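Local coordinates for protein tyrosine aminotransferase (Leishmania infantum, PDB 4IX8) that probably catalyses the pyridoxal phosphate-dependent transfer of the amino group from tyrosine to 2-oxoglutarate, at residues A[52-56]-A[406-410]; A[110-114]-A[325-329]; A[162-166]-A[203-208]. All coordinates share one frame; numbering follows the deposited sequence.

Contact 1: residues A[52-56]-A[406-410]; sequences PLNNL and LPGEI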
ATOM      1  N   PRO A  52      -1.274  11.393  13.331  1.00 62.13           N
ATOM      2  CA  PRO A  52      -1.716  11.897  14.643  1.00 56.09           C
ATOM      3  C   PRO A  52      -2.982  11.170  15.156  1.00 50.31           C
ATOM      4  O   PRO A  52      -3.124  10.983  16.377  1.00 47.95           O
ATOM      5  CB  PRO A  52      -1.967  13.400  14.384  1.00 59.98           C
ATOM      6  CG  PRO A  52      -2.284  13.510  12.890  1.00 56.69           C
ATOM      7  CD  PRO A  52      -1.790  12.218  12.216  1.00 57.36           C
ATOM      8  N   LEU A  53      -3.881  10.820  14.230  1.00 60.56           N
ATOM      9  CA  LEU A  53      -5.097  10.033  14.498  1.00 67.40           C
ATOM     10  C   LEU A  53      -4.754   8.723  15.229  1.00 76.43           C
ATOM     11  O   LEU A  53      -5.227   8.481  16.341  1.00 84.64           O
ATOM     12  CB  LEU A  53      -5.855   9.769  13.181  1.00 68.03           C
ATOM     13  CG  LEU A  53      -7.326   9.315  13.199  1.00 77.83           C
ATOM     14  CD1 LEU A  53      -8.003   9.409  11.798  1.00 70.45           C
ATOM     15  CD2 LEU A  53      -7.484   7.917  13.791  1.00 82.58           C
ATOM     16  N   ASN A  54      -3.963   7.862  14.594  1.00 77.96           N
ATOM     17  CA  ASN A  54      -3.508   6.626  15.233  1.00 80.61           C
ATOM     18  C   ASN A  54      -2.858   6.889  16.603  1.00 78.62           C
ATOM     19  O   ASN A  54      -3.078   6.153  17.566  1.00 77.31           O
ATOM     20  CB  ASN A  54      -2.514   5.891  14.312  1.00 79.46           C
ATOM     21  N   ASN A  55      -2.066   7.953  16.682  1.00 76.37           N
ATOM     22  CA  ASN A  55      -1.325   8.270  17.898  1.00 85.61           C
ATOM     23  C   ASN A  55      -2.272   8.584  19.038  1.00 95.83           C
ATOM     24  O   ASN A  55      -1.982   8.298  20.210  1.00100.76           O
ATOM     25  CB  ASN A  55      -0.388   9.458  17.648  1.00 85.24           C
ATOM     26  CG  ASN A  55       0.447   9.810  18.853  1.00 88.69           C
ATOM     27  OD1 ASN A  55       0.549   9.028  19.793  1.00100.46           O
ATOM     28  ND2 ASN A  55       1.072  10.985  18.827  1.00 83.26           N
ATOM     29  N   LEU A  56      -3.430   9.135  18.673  1.00 92.33           N
ATOM     30  CA  LEU A  56      -4.420   9.554  19.647  1.00 80.97           C
ATOM     31  C   LEU A  56      -4.848   8.328  20.420  1.00 75.43           C
ATOM     32  O   LEU A  56      -4.901   8.348  21.646  1.00 71.22           O
ATOM     33  CB  LEU A  56      -5.600  10.224  18.947  1.00 71.83           C
ATOM     34  CG  LEU A  56      -6.697  10.791  19.834  1.00 65.79           C
ATOM     35  CD1 LEU A  56      -6.114  11.630  20.944  1.00 60.79           C
ATOM     36  CD2 LEU A  56      -7.637  11.615  18.972  1.00 66.67           C
ATOM     37  N   LEU A 406     -13.399  13.210  17.781  1.00 53.56           N
ATOM     38  CA  LEU A 406     -12.007  13.524  17.457  1.00 49.71           C
ATOM     39  C   LEU A 406     -11.866  15.028  17.527  1.00 45.35           C
ATOM     40  O   LEU A 406     -12.662  15.738  16.940  1.00 43.18           O
ATOM     41  CB  LEU A 406     -11.598  13.014  16.071  1.00 39.74           C
ATOM     42  CG  LEU A 406     -11.442  11.496  15.911  1.00 42.69           C
ATOM     43  CD1 LEU A 406     -11.122  11.158  14.469  1.00 37.58           C
ATOM     44  CD2 LEU A 406     -10.365  10.956  16.849  1.00 40.84           C
ATOM     45  N   PRO A 407     -10.829  15.515  18.210  1.00 44.66           N
ATOM     46  CA  PRO A 407     -10.579  16.951  18.238  1.00 40.23           C
ATOM     47  C   PRO A 407     -10.091  17.426  16.887  1.00 40.21           C
ATOM     48  O   PRO A 407      -9.346  16.669  16.250  1.00 40.38           O
ATOM     49  CB  PRO A 407      -9.483  17.092  19.289  1.00 47.94           C
ATOM     50  CG  PRO A 407      -8.754  15.773  19.246  1.00 45.62           C
ATOM     51  CD  PRO A 407      -9.800  14.757  18.949  1.00 47.83           C
ATOM     52  N   GLY A 408     -10.489  18.628  16.461  1.00 36.97           N
ATOM     53  CA  GLY A 408     -10.141  19.145  15.140  1.00 36.31           C
ATOM     54  C   GLY A 408      -8.683  19.458  14.927  1.00 38.57           C
ATOM     55  O   GLY A 408      -8.230  19.610  13.784  1.00 41.66           O
ATOM     56  N   GLU A 409      -7.964  19.582  16.037  1.00 49.73           N
ATOM     57  CA  GLU A 409      -6.499  19.671  16.048  1.00 50.52           C
ATOM     58  C   GLU A 409      -5.881  18.612  15.126  1.00 49.75           C
ATOM     59  O   GLU A 409      -5.044  18.899  14.296  1.00 56.07           O
ATOM     60  CB  GLU A 409      -6.003  19.466  17.474  1.00 57.62           C
ATOM     61  CG  GLU A 409      -4.756  20.195  17.849  1.00 68.89           C
ATOM     62  CD  GLU A 409      -4.308  19.851  19.271  1.00 79.42           C
ATOM     63  OE1 GLU A 409      -3.279  19.135  19.379  1.00 80.94           O
ATOM     64  OE2 GLU A 409      -4.988  20.250  20.259  1.00 80.32           O
ATOM     65  N   ILE A 410      -6.345  17.380  15.267  1.00 47.93           N
ATOM     66  CA  ILE A 410      -5.894  16.248  14.467  1.00 44.72           C
ATOM     67  C   ILE A 410      -5.925  16.530  12.970  1.00 40.51           C
ATOM     68  O   ILE A 410      -5.159  15.941  12.215  1.00 36.38           O
ATOM     69  CB  ILE A 410      -6.794  14.999  14.776  1.00 48.36           C
ATOM     70  CG1 ILE A 410      -6.597  14.572  16.217  1.00 55.56           C
ATOM     71  CG2 ILE A 410      -6.499  13.826  13.899  1.00 60.36           C
ATOM     72  CD1 ILE A 410      -5.157  14.286  16.603  1.00 61.93           C
TER
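Pro52 starts a short N-terminal helix that lies on Ile410, just past the end of strand 403-407. In the fold of this aminotransferase family the strand belongs to the sheet of the small domain. The sheet continues beside the contact, where Leu406 makes backbone hydrogen bonds with Arg418. The joint is apolar, with no hydrogen bond between helix 52-56 and residues 406-410. Pro52 brings its ring carbons CB and CG to Ile410. Its CG is 3.8 Å from the backbone O of Ile410, and its CB is 4.0 Å from Ile410 CD1. Leu53 comes next and offers mainly its backbone and CB. Ile410 CG2 stands 4.0 Å from Leu53 N, against the base of that side chain. Further out, Leu53 CG reaches Leu406 CD1 more loosely, at 4.4 Å. Asn54 packs on Gln315 of the second subunit. Leu56 closes the turn and returns to the strand. Its CG is anti to the backbone N (chi1 -177°), which carries the CD2 methyl out to three partners. The closest is Leu406, whose CD2 is 3.5 Å from Leu56 CD2; these two side chains cross obliquely. The Leu56 CD2 methyl also meets the proline ring of Pro407, 3.8 Å from its CD. Tyr394 of helix 390-401 also packs on Leu56. The longer branch of Ile410 serves two residues, with CD1 by Pro52 and CG1 by Leu56, while the CG2 methyl serves Leu53. Its backbone is held by the 3-10 turn that follows the strand, where Ile410 N donates to Pro407 O at 3.2 Å. Ile410 CG1 lies 4.2 Å from Leu56 CD2.

Contact 2: residues A[110-114]-A[325-329]; sequences GADNL and QEAIA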
ATOM      1  N   GLY A 110      -1.748  -0.962 -13.036  1.00 32.26           N
ATOM      2  CA  GLY A 110      -3.127  -1.407 -13.012  1.00 34.33           C
ATOM      3  C   GLY A 110      -3.451  -2.250 -14.234  1.00 36.80           C
ATOM      4  O   GLY A 110      -2.800  -2.161 -15.282  1.00 43.45           O
ATOM      5  N   ALA A 111      -4.435  -3.113 -14.076  1.00 35.68           N
ATOM      6  CA  ALA A 111      -4.943  -3.941 -15.166  1.00 37.56           C
ATOM      7  C   ALA A 111      -5.546  -3.035 -16.240  1.00 45.63           C
ATOM      8  O   ALA A 111      -6.263  -2.080 -15.911  1.00 41.41           O
ATOM      9  CB  ALA A 111      -5.968  -4.891 -14.645  1.00 38.43           C
ATOM     10  N   ASP A 112      -5.229  -3.309 -17.508  1.00 41.80           N
ATOM     11  CA  ASP A 112      -5.765  -2.533 -18.622  1.00 42.13           C
ATOM     12  C   ASP A 112      -7.280  -2.345 -18.522  1.00 45.62           C
ATOM     13  O   ASP A 112      -7.779  -1.228 -18.714  1.00 44.63           O
ATOM     14  CB  ASP A 112      -5.482  -3.210 -19.967  1.00 41.98           C
ATOM     15  CG  ASP A 112      -4.023  -3.165 -20.365  1.00 51.64           C
ATOM     16  OD1 ASP A 112      -3.200  -2.572 -19.640  1.00 44.78           O
ATOM     17  OD2 ASP A 112      -3.705  -3.715 -21.439  1.00 58.42           O
ATOM     18  N   ASN A 113      -8.013  -3.425 -18.237  1.00 41.36           N
ATOM     19  CA  ASN A 113      -9.475  -3.355 -18.359  1.00 47.59           C
ATOM     20  C   ASN A 113     -10.060  -2.449 -17.291  1.00 40.56           C
ATOM     21  O   ASN A 113     -10.935  -1.643 -17.597  1.00 45.02           O
ATOM     22  CB  ASN A 113     -10.140  -4.748 -18.338  1.00 43.91           C
ATOM     23  CG  ASN A 113      -9.862  -5.540 -17.077  1.00 46.76           C
ATOM     24  OD1 ASN A 113      -8.957  -5.219 -16.295  1.00 41.62           O
ATOM     25  ND2 ASN A 113     -10.615  -6.623 -16.895  1.00 44.61           N
ATOM     26  N   LEU A 114      -9.522  -2.491 -16.075  1.00 42.15           N
ATOM     27  CA  LEU A 114     -10.016  -1.612 -14.998  1.00 47.35           C
ATOM     28  C   LEU A 114      -9.679  -0.143 -15.323  1.00 42.62           C
ATOM     29  O   LEU A 114     -10.491   0.767 -15.126  1.00 37.03           O
ATOM     30  CB  LEU A 114      -9.412  -1.987 -13.623  1.00 41.43           C
ATOM     31  CG  LEU A 114      -9.837  -1.082 -12.432  1.00 36.52           C
ATOM     32  CD1 LEU A 114     -11.347  -1.077 -12.314  1.00 35.82           C
ATOM     33  CD2 LEU A 114      -9.226  -1.498 -11.113  1.00 34.14           C
ATOM     34  N   GLN A 325      -9.354  -5.902  -8.702  1.00 37.66           N
ATOM     35  CA  GLN A 325      -9.278  -5.118  -9.935  1.00 36.77           C
ATOM     36  C   GLN A 325     -10.202  -5.733 -10.989  1.00 38.51           C
ATOM     37  O   GLN A 325     -10.979  -5.035 -11.629  1.00 39.15           O
ATOM     38  CB  GLN A 325      -7.828  -5.062 -10.461  1.00 36.34           C
ATOM     39  CG  GLN A 325      -6.867  -4.115  -9.719  1.00 34.58           C
ATOM     40  CD  GLN A 325      -5.574  -3.860 -10.499  1.00 41.67           C
ATOM     41  OE1 GLN A 325      -5.591  -3.194 -11.540  1.00 36.88           O
ATOM     42  NE2 GLN A 325      -4.451  -4.434 -10.026  1.00 34.22           N
ATOM     43  N   GLU A 326     -10.159  -7.045 -11.160  1.00 39.99           N
ATOM     44  CA  GLU A 326     -11.069  -7.669 -12.121  1.00 41.85           C
ATOM     45  C   GLU A 326     -12.512  -7.593 -11.601  1.00 42.27           C
ATOM     46  O   GLU A 326     -13.431  -7.259 -12.371  1.00 46.83           O
ATOM     47  CB  GLU A 326     -10.640  -9.131 -12.406  1.00 43.51           C
ATOM     48  CG  GLU A 326     -11.571  -9.954 -13.310  1.00 47.66           C
ATOM     49  CD  GLU A 326     -11.772  -9.365 -14.690  1.00 47.25           C
ATOM     50  OE1 GLU A 326     -11.023  -8.431 -15.053  1.00 48.12           O
ATOM     51  OE2 GLU A 326     -12.675  -9.836 -15.417  1.00 48.14           O
ATOM     52  N   ALA A 327     -12.730  -7.840 -10.310  1.00 41.83           N
ATOM     53  CA  ALA A 327     -14.107  -7.792  -9.784  1.00 43.58           C
ATOM     54  C   ALA A 327     -14.731  -6.420 -10.001  1.00 44.41           C
ATOM     55  O   ALA A 327     -15.893  -6.303 -10.396  1.00 42.48           O
ATOM     56  CB  ALA A 327     -14.150  -8.148  -8.291  1.00 41.97           C
ATOM     57  N   ILE A 328     -13.937  -5.381  -9.798  1.00 39.74           N
ATOM     58  CA  ILE A 328     -14.442  -4.012  -9.920  1.00 40.05           C
ATOM     59  C   ILE A 328     -14.551  -3.660 -11.396  1.00 39.57           C
ATOM     60  O   ILE A 328     -15.457  -2.915 -11.802  1.00 41.76           O
ATOM     61  CB  ILE A 328     -13.522  -3.003  -9.185  1.00 36.89           C
ATOM     62  CG1 ILE A 328     -13.627  -3.219  -7.685  1.00 36.41           C
ATOM     63  CG2 ILE A 328     -13.899  -1.565  -9.506  1.00 36.12           C
ATOM     64  CD1 ILE A 328     -12.542  -2.561  -6.910  1.00 34.80           C
ATOM     65  N   ALA A 329     -13.662  -4.226 -12.210  1.00 41.39           N
ATOM     66  CA  ALA A 329     -13.743  -4.006 -13.654  1.00 45.02           C
ATOM     67  C   ALA A 329     -15.066  -4.569 -14.199  1.00 46.78           C
ATOM     68  O   ALA A 329     -15.650  -4.031 -15.139  1.00 43.78           O
ATOM     69  CB  ALA A 329     -12.557  -4.661 -14.373  1.00 43.48           C
TER
HETATM   70  O   HOH W   1      -8.427  -7.452 -14.350  1.00 41.51           O
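The amide of Asn113 and the carboxylate of Glu326 lie almost in one plane, 10° apart, although the two side chains cross at about a right angle. Asn113 ND2 donates to Glu326 OE1 over 2.6 Å. The acceptor sits in the plane of the amide, and the bond enters on the syn lone pair of OE1. A water donates to the same OE1 at 2.9 Å and also to Asn113 OD1, so it bridges the two groups. Glu326 OE1 is therefore gripped by two donors. Glu326 starts out away from the facing segment, but its chain bends at chi2 (59°) and brings the carboxylate back. Its OE2 makes a salt bridge with Arg330, which ties down the other end of the group. This is a joint of two helices, 112-122 and 322-331, beside the large-domain sheet of the aminotransferase fold. Ile142 of the edge strand 140-143 touches both Leu114 and Gln325. Ala111 is the N-cap residue of helix 112-122, and its backbone N donates to Gln325 OE1 at 2.8 Å. That bond is nearly straight, with an N-H...O angle of 174°, but it arrives tilted from the carbonyl plane. Gln325 NE2 is taken by Val320 O, so both ends of this buried amide are bonded and its rotation is fixed. Leu114 crosses the aliphatic part of Gln325 at about a right angle, its CD2 3.8 Å from Gln325 CG. Its other methyl, CD1, packs on Ile328 CG2 at 3.8 Å. Beyond it, Ala329 brings its small side chain against two residues of the first helix: Ala329 CB is 4.2 Å from Leu114 CB and 3.7 Å from Asn113 ND2.

Contact 3: residues A[162-166]-A[203-208]; sequences DNILV and AAGMVD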
ATOM      1  N   ASP A 162      10.279  21.320  -1.048  1.00 22.12           N
ATOM      2  CA  ASP A 162       9.122  21.873  -1.742  1.00 21.85           C
ATOM      3  C   ASP A 162       7.971  22.042  -0.761  1.00 25.48           C
ATOM      4  O   ASP A 162       7.996  21.478   0.349  1.00 24.53           O
ATOM      5  CB  ASP A 162       8.687  20.957  -2.873  1.00 24.40           C
ATOM      6  CG  ASP A 162       9.627  21.030  -4.071  1.00 33.37           C
ATOM      7  OD1 ASP A 162      10.361  22.030  -4.154  1.00 25.72           O
ATOM      8  OD2 ASP A 162       9.588  20.130  -4.955  1.00 25.50           O
ATOM      9  N   ASN A 163       6.960  22.789  -1.180  1.00 25.71           N
ATOM     10  CA  ASN A 163       5.715  22.856  -0.425  1.00 25.92           C
ATOM     11  C   ASN A 163       4.478  22.676  -1.305  1.00 26.58           C
ATOM     12  O   ASN A 163       4.555  22.877  -2.500  1.00 24.69           O
ATOM     13  CB  ASN A 163       5.655  24.178   0.328  1.00 22.43           C
ATOM     14  CG  ASN A 163       5.545  25.402  -0.607  1.00 31.08           C
ATOM     15  OD1 ASN A 163       4.438  25.785  -1.028  1.00 25.40           O
ATOM     16  ND2 ASN A 163       6.687  26.081  -0.849  1.00 31.23           N
ATOM     17  N   ILE A 164       3.362  22.240  -0.710  1.00 25.64           N
ATOM     18  CA  ILE A 164       2.054  22.234  -1.380  1.00 26.64           C
ATOM     19  C   ILE A 164       1.017  22.929  -0.512  1.00 27.64           C
ATOM     20  O   ILE A 164       1.175  22.999   0.705  1.00 23.25           O
ATOM     21  CB  ILE A 164       1.544  20.826  -1.704  1.00 24.07           C
ATOM     22  CG1 ILE A 164       1.551  19.945  -0.462  1.00 24.52           C
ATOM     23  CG2 ILE A 164       2.401  20.178  -2.770  1.00 27.85           C
ATOM     24  CD1 ILE A 164       0.830  18.636  -0.705  1.00 24.66           C
ATOM     25  N   LEU A 165      -0.015  23.478  -1.155  1.00 27.23           N
ATOM     26  CA  LEU A 165      -1.096  24.150  -0.470  1.00 27.71           C
ATOM     27  C   LEU A 165      -2.171  23.129  -0.242  1.00 24.85           C
ATOM     28  O   LEU A 165      -2.674  22.555  -1.194  1.00 25.48           O
ATOM     29  CB  LEU A 165      -1.635  25.353  -1.263  1.00 24.62           C
ATOM     30  CG  LEU A 165      -0.612  26.468  -1.543  1.00 32.10           C
ATOM     31  CD1 LEU A 165      -1.278  27.689  -2.132  1.00 32.86           C
ATOM     32  CD2 LEU A 165       0.083  26.878  -0.329  1.00 29.99           C
ATOM     33  N   VAL A 166      -2.494  22.899   1.032  1.00 28.35           N
ATOM     34  CA  VAL A 166      -3.496  21.899   1.458  1.00 26.51           C
ATOM     35  C   VAL A 166      -4.545  22.547   2.370  1.00 24.31           C
ATOM     36  O   VAL A 166      -4.199  23.372   3.226  1.00 26.62           O
ATOM     37  CB  VAL A 166      -2.880  20.761   2.220  1.00 22.90           C
ATOM     38  CG1 VAL A 166      -3.939  19.705   2.556  1.00 25.50           C
ATOM     39  CG2 VAL A 166      -1.721  20.150   1.411  1.00 26.70           C
ATOM     40  N   ALA A 203      -4.745  32.285   0.410  1.00 33.00           N
ATOM     41  CA  ALA A 203      -3.902  31.277  -0.208  1.00 27.74           C
ATOM     42  C   ALA A 203      -2.906  31.885  -1.182  1.00 30.72           C
ATOM     43  O   ALA A 203      -1.792  31.386  -1.324  1.00 37.26           O
ATOM     44  CB  ALA A 203      -4.747  30.273  -0.927  1.00 31.10           C
ATOM     45  N   ALA A 204      -3.304  32.958  -1.855  1.00 30.55           N
ATOM     46  CA  ALA A 204      -2.442  33.603  -2.831  1.00 37.64           C
ATOM     47  C   ALA A 204      -1.106  34.049  -2.230  1.00 40.58           C
ATOM     48  O   ALA A 204      -0.077  33.928  -2.874  1.00 42.70           O
ATOM     49  CB  ALA A 204      -3.155  34.789  -3.441  1.00 29.96           C
ATOM     50  N   GLY A 205      -1.112  34.487  -0.974  1.00 38.57           N
ATOM     51  CA  GLY A 205       0.083  35.005  -0.319  1.00 29.50           C
ATOM     52  C   GLY A 205       1.012  33.890   0.128  1.00 28.91           C
ATOM     53  O   GLY A 205       2.115  34.135   0.613  1.00 30.69           O
ATOM     54  N   MET A 206       0.556  32.656   0.011  1.00 27.87           N
ATOM     55  CA  MET A 206       1.354  31.526   0.460  1.00 33.82           C
ATOM     56  C   MET A 206       2.156  30.863  -0.661  1.00 34.11           C
ATOM     57  O   MET A 206       2.915  29.917  -0.406  1.00 31.00           O
ATOM     58  CB  MET A 206       0.464  30.479   1.085  1.00 26.23           C
ATOM     59  CG  MET A 206      -0.184  30.949   2.347  1.00 28.34           C
ATOM     60  SD  MET A 206      -1.277  29.611   2.847  1.00 38.29           S
ATOM     61  CE  MET A 206      -2.142  30.466   4.200  1.00 41.82           C
ATOM     62  N   VAL A 207       1.897  31.271  -1.899  1.00 25.92           N
ATOM     63  CA  VAL A 207       2.541  30.660  -3.060  1.00 30.97           C
ATOM     64  C   VAL A 207       3.939  31.232  -3.251  1.00 28.85           C
ATOM     65  O   VAL A 207       4.124  32.441  -3.266  1.00 26.42           O
ATOM     66  CB  VAL A 207       1.727  30.880  -4.341  1.00 30.31           C
ATOM     67  CG1 VAL A 207       2.419  30.240  -5.542  1.00 32.43           C
ATOM     68  CG2 VAL A 207       0.324  30.298  -4.182  1.00 31.30           C
ATOM     69  N   ASP A 208       4.935  30.358  -3.351  1.00 31.16           N
ATOM     70  CA  ASP A 208       6.260  30.839  -3.724  1.00 31.40           C
ATOM     71  C   ASP A 208       6.886  29.899  -4.754  1.00 28.95           C
ATOM     72  O   ASP A 208       6.215  28.986  -5.262  1.00 35.96           O
ATOM     73  CB  ASP A 208       7.138  31.019  -2.485  1.00 25.51           C
ATOM     74  CG  ASP A 208       7.341  29.748  -1.714  1.00 25.23           C
ATOM     75  OD1 ASP A 208       7.456  28.648  -2.332  1.00 27.99           O
ATOM     76  OD2 ASP A 208       7.479  29.855  -0.480  1.00 32.34           O
TER
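The amide of Asn163 meets the carboxylate of Asp208 by its edge, and the two planes stand 82° apart. Asn163 ND2 donates to Asp208 OD1 over 3.1 Å in a fairly straight bond. The acceptor lies in the amide plane, but the donor reaches the carboxylate on its syn side, 27° out of that plane. Both groups have further partners. Asn163 OD1 bonds to Thr211 OG1. Asp208 OD1 also takes the backbone N of His210, while OD2 makes a salt bridge with Arg186. The carboxylate thus has three partners, and Arg186 probably offsets its charge. The contact belongs to the mixed, mainly parallel sheet of the large domain. Strand 163-168 lies between strands 184-191 and 211-217, and the link between those two, with short strand 197-198 and helix 200-204, passes over it. Asn163 and Leu165 face this link. A type I turn from Ala204 to Val207 brings Met206 and Val207 to Leu165. With CG anti to its carbonyl carbon (chi1 -61°), Leu165 sends its two methyls to different residues. Leu165 CD1 packs 3.7 Å from Val207 CG2, and its CD2 lies 3.9 Å from Met206 CB. Met206 touches with its CB, not with its sulfur. Leu165 CD1 also rests 3.8 Å from the backbone O of Ala203.

Overall arrangement
The three contacts are separate and none touches another. Along the chain they are nested: contact 3 lies inside the loop closed by contact 2, and contact 2 inside that of contact 1. Contacts 1 and 2 sit on opposite sides of the chain's centre, with centres 35 Å apart. Contact 3 is nearer to contact 1, about 10 Å between nearest atoms, than to contact 2, about 23 Å. Contact 3 includes a strand of the large-domain sheet, contact 2 packs beside it, and contact 1 includes a strand end of the small-domain sheet. At contact 2, Ile328 touches Thr280, two residues before Lys282, which is predicted to carry the cofactor.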